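Long-range contacts in uncharacterized protein (Bacteroides caccae, PDB 4R4K), which is of unknown function but adopts a cystatin-like fold of the NTF2 clan, a helix-and-curved-sheet framework that in relatives often encloses a pocket: residues S21-Q26 with W58-S63; Y27-F32 with D113-V118. All blocks are in the same frame, centred on the assembly; numbering follows the deposited sequence. Where two conformers were deposited one is given.

Interaction 1. Residues S21-Q26 with W58-S63; sequences SSAAFQ and WPLLDS. With PEU (2,5,8,11,14,17,20,23,26,29,32,35,38,41,44,47,50,53,56,59,62,65,68,71,74,77,80-heptacosaoxadooctacontan-82-ol), chain J.
A single buried glutamine amide, that of Q26, makes all three hydrogen bonds between the helix and an irregular segment that has no helix or strand of its own. Its OE1 accepts two of them, both in the carbonyl plane and on lone pairs: from W58 NE1 at 2.9 Å and, nearly straight at 173°, from the backbone L61 N. The other half of the amide turns back to the same residue, NE2 donating to L61 O at 3.0 Å, so L61 is gripped through both its peptide N-H and its carbonyl. F19 O accepts from NE2 as well, which leaves the flat group little freedom to flip. With CG anti to the backbone N (chi1 -178°) and the chain extended, the amide reaches straight out from the helix. OE1 meets the edge of the W58 indole almost in the ring plane, while the amide is turned 76° from it. In this cystatin-like fold S22 is the N-cap of helix 23-28, its OG accepting from F25 N at 3.3 Å. The first turn presents A23 and Q26 to the loop before strand 69-72. L60 lies against both, CD2 3.7 Å from Q26 CD and CD1 3.8 Å from A23 CB, while F149 of helix 135-152 packs on A23 and L60. L60 and L61 touch one bound polyethylene glycol molecule, and D62 lines the pocket of another.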
ATOM      1  N   SER A  21      -6.220  11.625   3.283  1.00 22.26           N
ATOM      2  CA  SER A  21      -7.280  12.610   3.003  1.00 21.95           C
ATOM      3  C   SER A  21      -7.069  13.404   1.707  1.00 22.53           C
ATOM      4  O   SER A  21      -7.977  14.104   1.272  1.00 23.07           O
ATOM      5  CB  SER A  21      -7.427  13.563   4.192  1.00 26.77           C
ATOM      6  OG  SER A  21      -6.382  14.523   4.158  1.00 30.34           O
ATOM      7  N   SER A  22      -5.894  13.303   1.091  1.00 23.71           N
ATOM      8  CA  SER A  22      -5.580  14.097  -0.107  1.00 22.48           C
ATOM      9  C   SER A  22      -4.675  13.334  -1.062  1.00 20.18           C
ATOM     10  O   SER A  22      -3.540  12.997  -0.710  1.00 20.61           O
ATOM     11  CB  SER A  22      -4.864  15.400   0.272  1.00 24.19           C
ATOM     12  OG  SER A  22      -4.365  16.077  -0.879  1.00 25.01           O
ATOM     13  N   ALA A  23      -5.169  13.082  -2.268  1.00 22.06           N
ATOM     14  CA  ALA A  23      -4.380  12.373  -3.288  1.00 19.12           C
ATOM     15  C   ALA A  23      -3.097  13.111  -3.644  1.00 20.22           C
ATOM     16  O   ALA A  23      -2.023  12.500  -3.730  1.00 19.62           O
ATOM     17  CB  ALA A  23      -5.206  12.168  -4.537  1.00 18.64           C
ATOM     18  N   ALA A  24      -3.204  14.430  -3.840  1.00 20.60           N
ATOM     19  CA  ALA A  24      -2.010  15.217  -4.197  1.00 21.89           C
ATOM     20  C   ALA A  24      -0.944  15.111  -3.113  1.00 21.29           C
ATOM     21  O   ALA A  24       0.224  14.854  -3.413  1.00 23.64           O
ATOM     22  CB  ALA A  24      -2.372  16.673  -4.417  1.00 24.57           C
ATOM     23  N   PHE A  25      -1.341  15.233  -1.852  1.00 21.16           N
ATOM     24  CA  PHE A  25      -0.375  15.089  -0.761  1.00 22.86           C
ATOM     25  C   PHE A  25       0.193  13.672  -0.708  1.00 25.05           C
ATOM     26  O   PHE A  25       1.409  13.467  -0.539  1.00 21.32           O
ATOM     27  CB  PHE A  25      -1.010  15.448   0.581  1.00 23.21           C
ATOM     28  CG  PHE A  25      -0.081  15.311   1.746  1.00 23.66           C
ATOM     29  CD1 PHE A  25       0.892  16.253   1.987  1.00 26.74           C
ATOM     30  CD2 PHE A  25      -0.160  14.204   2.603  1.00 22.03           C
ATOM     31  CE1 PHE A  25       1.736  16.123   3.074  1.00 25.11           C
ATOM     32  CE2 PHE A  25       0.691  14.063   3.691  1.00 22.82           C
ATOM     33  CZ  PHE A  25       1.645  15.029   3.919  1.00 23.71           C
ATOM     34  N   GLN A  26      -0.692  12.680  -0.818  1.00 22.06           N
ATOM     35  CA  GLN A  26      -0.262  11.287  -0.781  1.00 19.51           C
ATOM     36  C   GLN A  26       0.878  10.993  -1.773  1.00 16.59           C
ATOM     37  O   GLN A  26       1.900  10.390  -1.416  1.00 19.00           O
ATOM     38  CB  GLN A  26      -1.460  10.344  -1.012  1.00 18.75           C
ATOM     39  CG  GLN A  26      -1.067   8.884  -0.939  1.00 18.78           C
ATOM     40  CD  GLN A  26      -2.207   7.879  -0.736  1.00 18.43           C
ATOM     41  OE1 GLN A  26      -2.124   6.767  -1.244  1.00 16.01           O
ATOM     42  NE2 GLN A  26      -3.264   8.263  -0.007  1.00 17.23           N
ATOM     43  N   TRP A  58       0.625   3.160  -8.615  1.00 21.06           N
ATOM     44  CA  TRP A  58       0.221   3.288  -7.214  1.00 18.81           C
ATOM     45  C   TRP A  58      -1.291   3.358  -6.989  1.00 18.35           C
ATOM     46  O   TRP A  58      -1.932   4.264  -7.487  1.00 18.82           O
ATOM     47  CB  TRP A  58       0.844   4.548  -6.595  1.00 19.60           C
ATOM     48  CG  TRP A  58       0.463   4.758  -5.167  1.00 16.68           C
ATOM     49  CD1 TRP A  58      -0.403   5.699  -4.666  1.00 17.01           C
ATOM     50  CD2 TRP A  58       0.914   3.981  -4.052  1.00 16.68           C
ATOM     51  NE1 TRP A  58      -0.519   5.551  -3.297  1.00 18.09           N
ATOM     52  CE2 TRP A  58       0.273   4.500  -2.896  1.00 16.73           C
ATOM     53  CE3 TRP A  58       1.773   2.878  -3.924  1.00 17.99           C
ATOM     54  CZ2 TRP A  58       0.488   3.970  -1.634  1.00 17.61           C
ATOM     55  CZ3 TRP A  58       1.988   2.364  -2.662  1.00 20.81           C
ATOM     56  CH2 TRP A  58       1.352   2.911  -1.538  1.00 20.73           C
ATOM     57  N   PRO A  59      -1.848   2.412  -6.210  1.00 16.11           N
ATOM     58  CA  PRO A  59      -3.237   2.570  -5.753  1.00 18.51           C
ATOM     59  C   PRO A  59      -3.325   3.467  -4.523  1.00 19.94           C
ATOM     60  O   PRO A  59      -2.770   3.128  -3.479  1.00 19.62           O
ATOM     61  CB  PRO A  59      -3.665   1.131  -5.385  1.00 17.70           C
ATOM     62  CG  PRO A  59      -2.524   0.244  -5.822  1.00 21.58           C
ATOM     63  CD  PRO A  59      -1.314   1.114  -5.801  1.00 18.24           C
ATOM     64  N   LEU A  60      -4.087   4.550  -4.626  1.00 18.20           N
ATOM     65  CA  LEU A  60      -4.269   5.456  -3.519  1.00 17.52           C
ATOM     66  C   LEU A  60      -4.963   4.773  -2.342  1.00 16.75           C
ATOM     67  O   LEU A  60      -5.969   4.077  -2.529  1.00 18.85           O
ATOM     68  CB  LEU A  60      -5.028   6.701  -3.987  1.00 17.12           C
ATOM     69  CG  LEU A  60      -4.255   7.601  -4.970  1.00 17.43           C
ATOM     70  CD1 LEU A  60      -5.201   8.521  -5.723  1.00 16.34           C
ATOM     71  CD2 LEU A  60      -3.192   8.425  -4.266  1.00 19.21           C
ATOM     72  N   LEU A  61      -4.413   5.009  -1.151  1.00 17.40           N
ATOM     73  CA  LEU A  61      -4.873   4.394   0.098  1.00 17.68           C
ATOM     74  C   LEU A  61      -5.736   5.358   0.902  1.00 17.41           C
ATOM     75  O   LEU A  61      -5.357   6.505   1.114  1.00 16.54           O
ATOM     76  CB  LEU A  61      -3.679   4.003   0.948  1.00 18.00           C
ATOM     77  CG  LEU A  61      -2.828   2.911   0.316  1.00 19.39           C
ATOM     78  CD1 LEU A  61      -1.584   2.714   1.152  1.00 22.99           C
ATOM     79  CD2 LEU A  61      -3.593   1.604   0.143  1.00 26.92           C
ATOM     80  N   ASP A  62      -6.923   4.901   1.301  1.00 16.49           N
ATOM     81  CA  ASP A  62      -7.839   5.743   2.057  1.00 16.54           C
ATOM     82  C   ASP A  62      -7.836   5.442   3.541  1.00 20.50           C
ATOM     83  O   ASP A  62      -7.181   4.504   3.982  1.00 18.92           O
ATOM     84  CB  ASP A  62      -9.244   5.700   1.443  1.00 21.36           C
ATOM     85  CG  ASP A  62      -9.959   4.380   1.621  1.00 29.34           C
ATOM     86  OD1 ASP A  62      -9.562   3.535   2.455  1.00 24.74           O
ATOM     87  OD2 ASP A  62     -10.983   4.193   0.922  1.00 34.01           O
ATOM     88  N   SER A  63      -8.559   6.251   4.308  1.00 18.66           N
ATOM     89  CA  SER A  63      -8.511   6.153   5.777  1.00 21.42           C
ATOM     90  C   SER A  63      -9.093   4.841   6.273  1.00 20.77           C
ATOM     91  O   SER A  63      -8.606   4.280   7.245  1.00 23.45           O
ATOM     92  CB  SER A  63      -9.234   7.321   6.435  1.00 22.61           C
ATOM     93  OG  SER A  63     -10.580   7.359   6.050  1.00 26.63           O
TER
HETATM   94  OCV PEU J 206     -17.813   4.406  -4.165  1.00 59.91           O
HETATM   95  CCW PEU J 206     -16.416   4.407  -4.412  1.00 59.16           C
HETATM   96  CCX PEU J 206     -15.681   5.194  -3.344  1.00 64.56           C
HETATM   97  OCY PEU J 206     -14.328   4.734  -3.349  1.00 70.44           O
HETATM   98  CCZ PEU J 206     -13.368   5.635  -3.907  1.00 58.71           C
HETATM   99  CDA PEU J 206     -12.232   5.732  -2.905  1.00 57.20           C
HETATM  100  ODB PEU J 206     -12.653   6.552  -1.823  1.00 64.55           O
HETATM  101  CDC PEU J 206     -12.007   6.308  -0.568  1.00 48.08           C
HETATM  102  CDD PEU J 206     -12.989   6.453   0.598  1.00 52.31           C
HETATM  103  ODE PEU J 206     -12.528   7.440   1.536  1.00 48.22           O

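Interaction 2. Residues Y27-F32 with D113-V118; sequences YTRIKF and DGKWYV. With ACT (acetate ion), chain E.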
ATOM      1  N   TYR A  27       0.699  11.428  -3.023  1.00 17.99           N
ATOM      2  CA  TYR A  27       1.729  11.200  -4.026  1.00 20.39           C
ATOM      3  C   TYR A  27       3.078  11.832  -3.659  1.00 21.97           C
ATOM      4  O   TYR A  27       4.149  11.258  -3.931  1.00 20.43           O
ATOM      5  CB  TYR A  27       1.305  11.721  -5.391  1.00 20.38           C
ATOM      6  CG  TYR A  27       0.352  10.841  -6.138  1.00 23.19           C
ATOM      7  CD1 TYR A  27       0.699   9.536  -6.469  1.00 20.46           C
ATOM      8  CD2 TYR A  27      -0.883  11.323  -6.530  1.00 22.54           C
ATOM      9  CE1 TYR A  27      -0.178   8.736  -7.195  1.00 22.36           C
ATOM     10  CE2 TYR A  27      -1.765  10.543  -7.233  1.00 24.06           C
ATOM     11  CZ  TYR A  27      -1.396   9.254  -7.564  1.00 22.23           C
ATOM     12  OH  TYR A  27      -2.278   8.490  -8.236  1.00 23.58           O
ATOM     13  N   THR A  28       3.049  12.958  -2.975  1.00 18.34           N
ATOM     14  CA  THR A  28       4.312  13.623  -2.560  1.00 20.28           C
ATOM     15  C   THR A  28       5.049  12.868  -1.467  1.00 20.74           C
ATOM     16  O   THR A  28       6.239  13.120  -1.240  1.00 20.51           O
ATOM     17  CB  THR A  28       4.114  15.090  -2.063  1.00 22.14           C
ATOM     18  OG1 THR A  28       3.472  15.153  -0.781  1.00 20.84           O
ATOM     19  CG2 THR A  28       3.379  15.952  -3.089  1.00 24.84           C
ATOM     20  N   ARG A  29       4.353  11.959  -0.769  1.00 19.11           N
ATOM     21  CA  ARG A  29       4.938  11.223   0.352  1.00 16.16           C
ATOM     22  C   ARG A  29       5.179   9.749   0.088  1.00 19.59           C
ATOM     23  O   ARG A  29       5.204   8.933   1.005  1.00 19.67           O
ATOM     24  CB  ARG A  29       4.095  11.422   1.596  1.00 17.66           C
ATOM     25  CG  ARG A  29       4.066  12.839   2.098  1.00 17.25           C
ATOM     26  CD  ARG A  29       5.458  13.426   2.329  1.00 18.59           C
ATOM     27  NE  ARG A  29       5.351  14.667   3.075  1.00 18.82           N
ATOM     28  CZ  ARG A  29       5.196  14.754   4.393  1.00 21.18           C
ATOM     29  NH1 ARG A  29       5.183  13.679   5.179  1.00 20.18           N
ATOM     30  NH2 ARG A  29       5.050  15.944   4.938  1.00 23.38           N
ATOM     31  N   ILE A  30       5.396   9.419  -1.173  1.00 16.95           N
ATOM     32  CA  ILE A  30       5.778   8.080  -1.549  1.00 20.08           C
ATOM     33  C   ILE A  30       7.088   8.175  -2.314  1.00 21.27           C
ATOM     34  O   ILE A  30       7.204   8.989  -3.232  1.00 23.41           O
ATOM     35  CB  ILE A  30       4.713   7.405  -2.419  1.00 18.08           C
ATOM     36  CG1 ILE A  30       3.363   7.397  -1.678  1.00 19.34           C
ATOM     37  CG2 ILE A  30       5.179   5.990  -2.739  1.00 21.28           C
ATOM     38  CD1 ILE A  30       2.162   7.086  -2.545  1.00 21.25           C
ATOM     39  N   LYS A  31       8.077   7.388  -1.894  1.00 22.30           N
ATOM     40  CA  LYS A  31       9.384   7.387  -2.554  0.50 23.13           C
ATOM     41  C   LYS A  31       9.438   6.327  -3.660  1.00 21.35           C
ATOM     42  O   LYS A  31       9.719   5.169  -3.406  1.00 20.87           O
ATOM     43  CB  LYS A  31      10.507   7.195  -1.535  0.50 24.45           C
ATOM     44  CG  LYS A  31      10.717   8.429  -0.646  0.50 27.41           C
ATOM     45  CD  LYS A  31      11.864   8.257   0.339  0.50 33.42           C
ATOM     46  CE  LYS A  31      12.407   9.588   0.877  0.50 38.75           C
ATOM     47  NZ  LYS A  31      12.294  10.736  -0.072  0.50 37.50           N
ATOM     48  N   PHE A  32       9.139   6.751  -4.884  1.00 24.36           N
ATOM     49  CA  PHE A  32       9.155   5.900  -6.056  1.00 24.09           C
ATOM     50  C   PHE A  32      10.542   5.903  -6.691  1.00 27.65           C
ATOM     51  O   PHE A  32      11.212   6.934  -6.679  1.00 26.65           O
ATOM     52  CB  PHE A  32       8.146   6.404  -7.097  1.00 24.51           C
ATOM     53  CG  PHE A  32       6.707   6.347  -6.645  1.00 21.13           C
ATOM     54  CD1 PHE A  32       6.046   5.129  -6.533  1.00 21.30           C
ATOM     55  CD2 PHE A  32       5.979   7.525  -6.367  1.00 23.11           C
ATOM     56  CE1 PHE A  32       4.725   5.074  -6.136  1.00 21.60           C
ATOM     57  CE2 PHE A  32       4.638   7.471  -5.971  1.00 23.69           C
ATOM     58  CZ  PHE A  32       4.012   6.250  -5.855  1.00 21.72           C
ATOM     59  N   ASP A 113      14.763  14.378   7.126  1.00 26.89           N
ATOM     60  CA  ASP A 113      14.046  15.653   7.208  1.00 26.98           C
ATOM     61  C   ASP A 113      12.865  15.685   8.218  1.00 22.39           C
ATOM     62  O   ASP A 113      12.304  16.753   8.452  1.00 23.97           O
ATOM     63  CB  ASP A 113      13.563  16.103   5.823  1.00 29.27           C
ATOM     64  CG  ASP A 113      12.549  15.145   5.191  1.00 35.89           C
ATOM     65  OD1 ASP A 113      12.104  14.198   5.863  1.00 29.95           O
ATOM     66  OD2 ASP A 113      12.185  15.346   4.017  1.00 36.84           O
ATOM     67  N   GLY A 114      12.528  14.562   8.852  1.00 22.52           N
ATOM     68  CA  GLY A 114      11.434  14.491   9.849  1.00 23.58           C
ATOM     69  C   GLY A 114      10.071  14.201   9.243  1.00 20.49           C
ATOM     70  O   GLY A 114       9.058  14.126   9.953  1.00 20.79           O
ATOM     71  N   LYS A 115      10.042  14.013   7.928  1.00 19.50           N
ATOM     72  CA  LYS A 115       8.782  13.732   7.238  1.00 19.58           C
ATOM     73  C   LYS A 115       8.608  12.230   7.054  1.00 19.28           C
ATOM     74  O   LYS A 115       9.561  11.503   6.828  1.00 19.01           O
ATOM     75  CB  LYS A 115       8.758  14.421   5.884  1.00 20.84           C
ATOM     76  CG  LYS A 115       8.759  15.933   5.941  1.00 25.16           C
ATOM     77  CD  LYS A 115       8.721  16.521   4.536  1.00 28.23           C
ATOM     78  CE  LYS A 115       8.637  18.030   4.548  1.00 30.76           C
ATOM     79  NZ  LYS A 115       8.629  18.565   3.163  1.00 30.12           N
ATOM     80  N   TRP A 116       7.360  11.784   7.117  1.00 18.67           N
ATOM     81  CA  TRP A 116       7.032  10.389   6.850  1.00 18.84           C
ATOM     82  C   TRP A 116       6.812  10.145   5.364  1.00 18.14           C
ATOM     83  O   TRP A 116       6.208  10.970   4.669  1.00 16.39           O
ATOM     84  CB  TRP A 116       5.789   9.984   7.619  1.00 17.23           C
ATOM     85  CG  TRP A 116       6.019   9.849   9.086  1.00 16.27           C
ATOM     86  CD1 TRP A 116       5.762  10.785  10.037  1.00 17.10           C
ATOM     87  CD2 TRP A 116       6.482   8.688   9.776  1.00 18.26           C
ATOM     88  NE1 TRP A 116       6.066  10.288  11.272  1.00 19.36           N
ATOM     89  CE2 TRP A 116       6.499   8.997  11.148  1.00 18.07           C
ATOM     90  CE3 TRP A 116       6.897   7.420   9.371  1.00 16.72           C
ATOM     91  CZ2 TRP A 116       6.930   8.091  12.121  1.00 21.47           C
ATOM     92  CZ3 TRP A 116       7.300   6.512  10.334  1.00 19.51           C
ATOM     93  CH2 TRP A 116       7.313   6.849  11.697  1.00 19.55           C
ATOM     94  N   TYR A 117       7.309   9.007   4.908  1.00 18.44           N
ATOM     95  CA  TYR A 117       7.112   8.538   3.554  1.00 19.21           C
ATOM     96  C   TYR A 117       6.791   7.055   3.538  1.00 18.11           C
ATOM     97  O   TYR A 117       7.244   6.289   4.401  1.00 18.78           O
ATOM     98  CB  TYR A 117       8.378   8.703   2.728  1.00 19.74           C
ATOM     99  CG  TYR A 117       8.804  10.097   2.535  1.00 19.01           C
ATOM    100  CD1 TYR A 117       9.599  10.702   3.479  1.00 19.86           C
ATOM    101  CD2 TYR A 117       8.448  10.827   1.403  1.00 21.29           C
ATOM    102  CE1 TYR A 117       9.995  11.995   3.304  1.00 23.90           C
ATOM    103  CE2 TYR A 117       8.834  12.135   1.228  1.00 22.00           C
ATOM    104  CZ  TYR A 117       9.628  12.698   2.191  1.00 25.66           C
ATOM    105  OH  TYR A 117      10.014  13.992   2.059  1.00 30.71           O
ATOM    106  N   VAL A 118       6.046   6.672   2.512  1.00 18.36           N
ATOM    107  CA  VAL A 118       5.945   5.265   2.145  1.00 18.55           C
ATOM    108  C   VAL A 118       7.179   4.922   1.327  1.00 18.10           C
ATOM    109  O   VAL A 118       7.488   5.621   0.367  1.00 18.95           O
ATOM    110  CB  VAL A 118       4.680   4.986   1.334  1.00 17.32           C
ATOM    111  CG1 VAL A 118       4.726   3.570   0.753  1.00 18.79           C
ATOM    112  CG2 VAL A 118       3.471   5.164   2.228  1.00 18.00           C
TER
HETATM  113  C   ACT E 201       4.636  19.339   2.503  1.00 46.73           C
HETATM  114  O   ACT E 201       4.739  18.618   3.506  1.00 36.71           O
HETATM  115  OXT ACT E 201       5.568  20.096   2.167  1.00 61.78           O
HETATM  116  CH3 ACT E 201       3.374  19.303   1.693  1.00 48.15           C
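Where R29 and I30 meet Y117 and V118, the chain leaving a short helix forms a single beta bridge with strand 116-123, an outermost strand of the antiparallel sheet in this cystatin-like fold. The tight part is backbone: V118 N donates to R29 O at 2.8 Å, and K31 N returns the bond to V118 O at 176°. The side chains of I30 and V118 lie side by side, I30 CG1 4.1 Å from V118 CB, with F19 of helix 12-21 packed on both.

R29 carries the contact outward. A bend at chi2 (-54°) lays its chain along the strand, and NH1 donates to a lone pair of W116 O at 2.9 Å while K115 CB sits over one guanidinium face. NH2 forms a salt bridge with E10 and also holds an acetate, probably from the crystallisation liquor. Replacing R29 by an alanine is likely to leave W116 O without its side-chain donor and the E10 carboxylate without its salt bridge, and to open a gap beside the Y117 ring, on which R29 CD rests off-centre.

The solvent side is looser. K31 is exposed and was modelled in two conformers; in one, its chain lies across the Y117 ring, with CE over the centre and NZ 4.0 Å from the centroid in a cation-pi contact. Nearby, D113 OD1 closes an Asx turn with K115 N, and D113 OD2 receives Y117 OH on its syn lone pair at 3.2 Å.

Overall arrangement
The two contacts illustrate how one short helix can join separate parts of a fold. Residues 21-26 and 27-32 are consecutive and share helix 23-28: its start faces the loop ahead of strand 69-72 in interaction 1, and the chain leaving its end meets strand 116-123 in interaction 2. Along the sequence the segments alternate, so the connections cross. The centres of the two interactions lie about 12 Å apart, yet they touch: W58 CB is 3.7 Å from F32 CZ, and L60 CD2 is 3.8 Å from Y27 CZ. W58 also packs on V118, so loop, helix and edge strand form one continuous packed unit, with polyethylene glycol bound on the loop side.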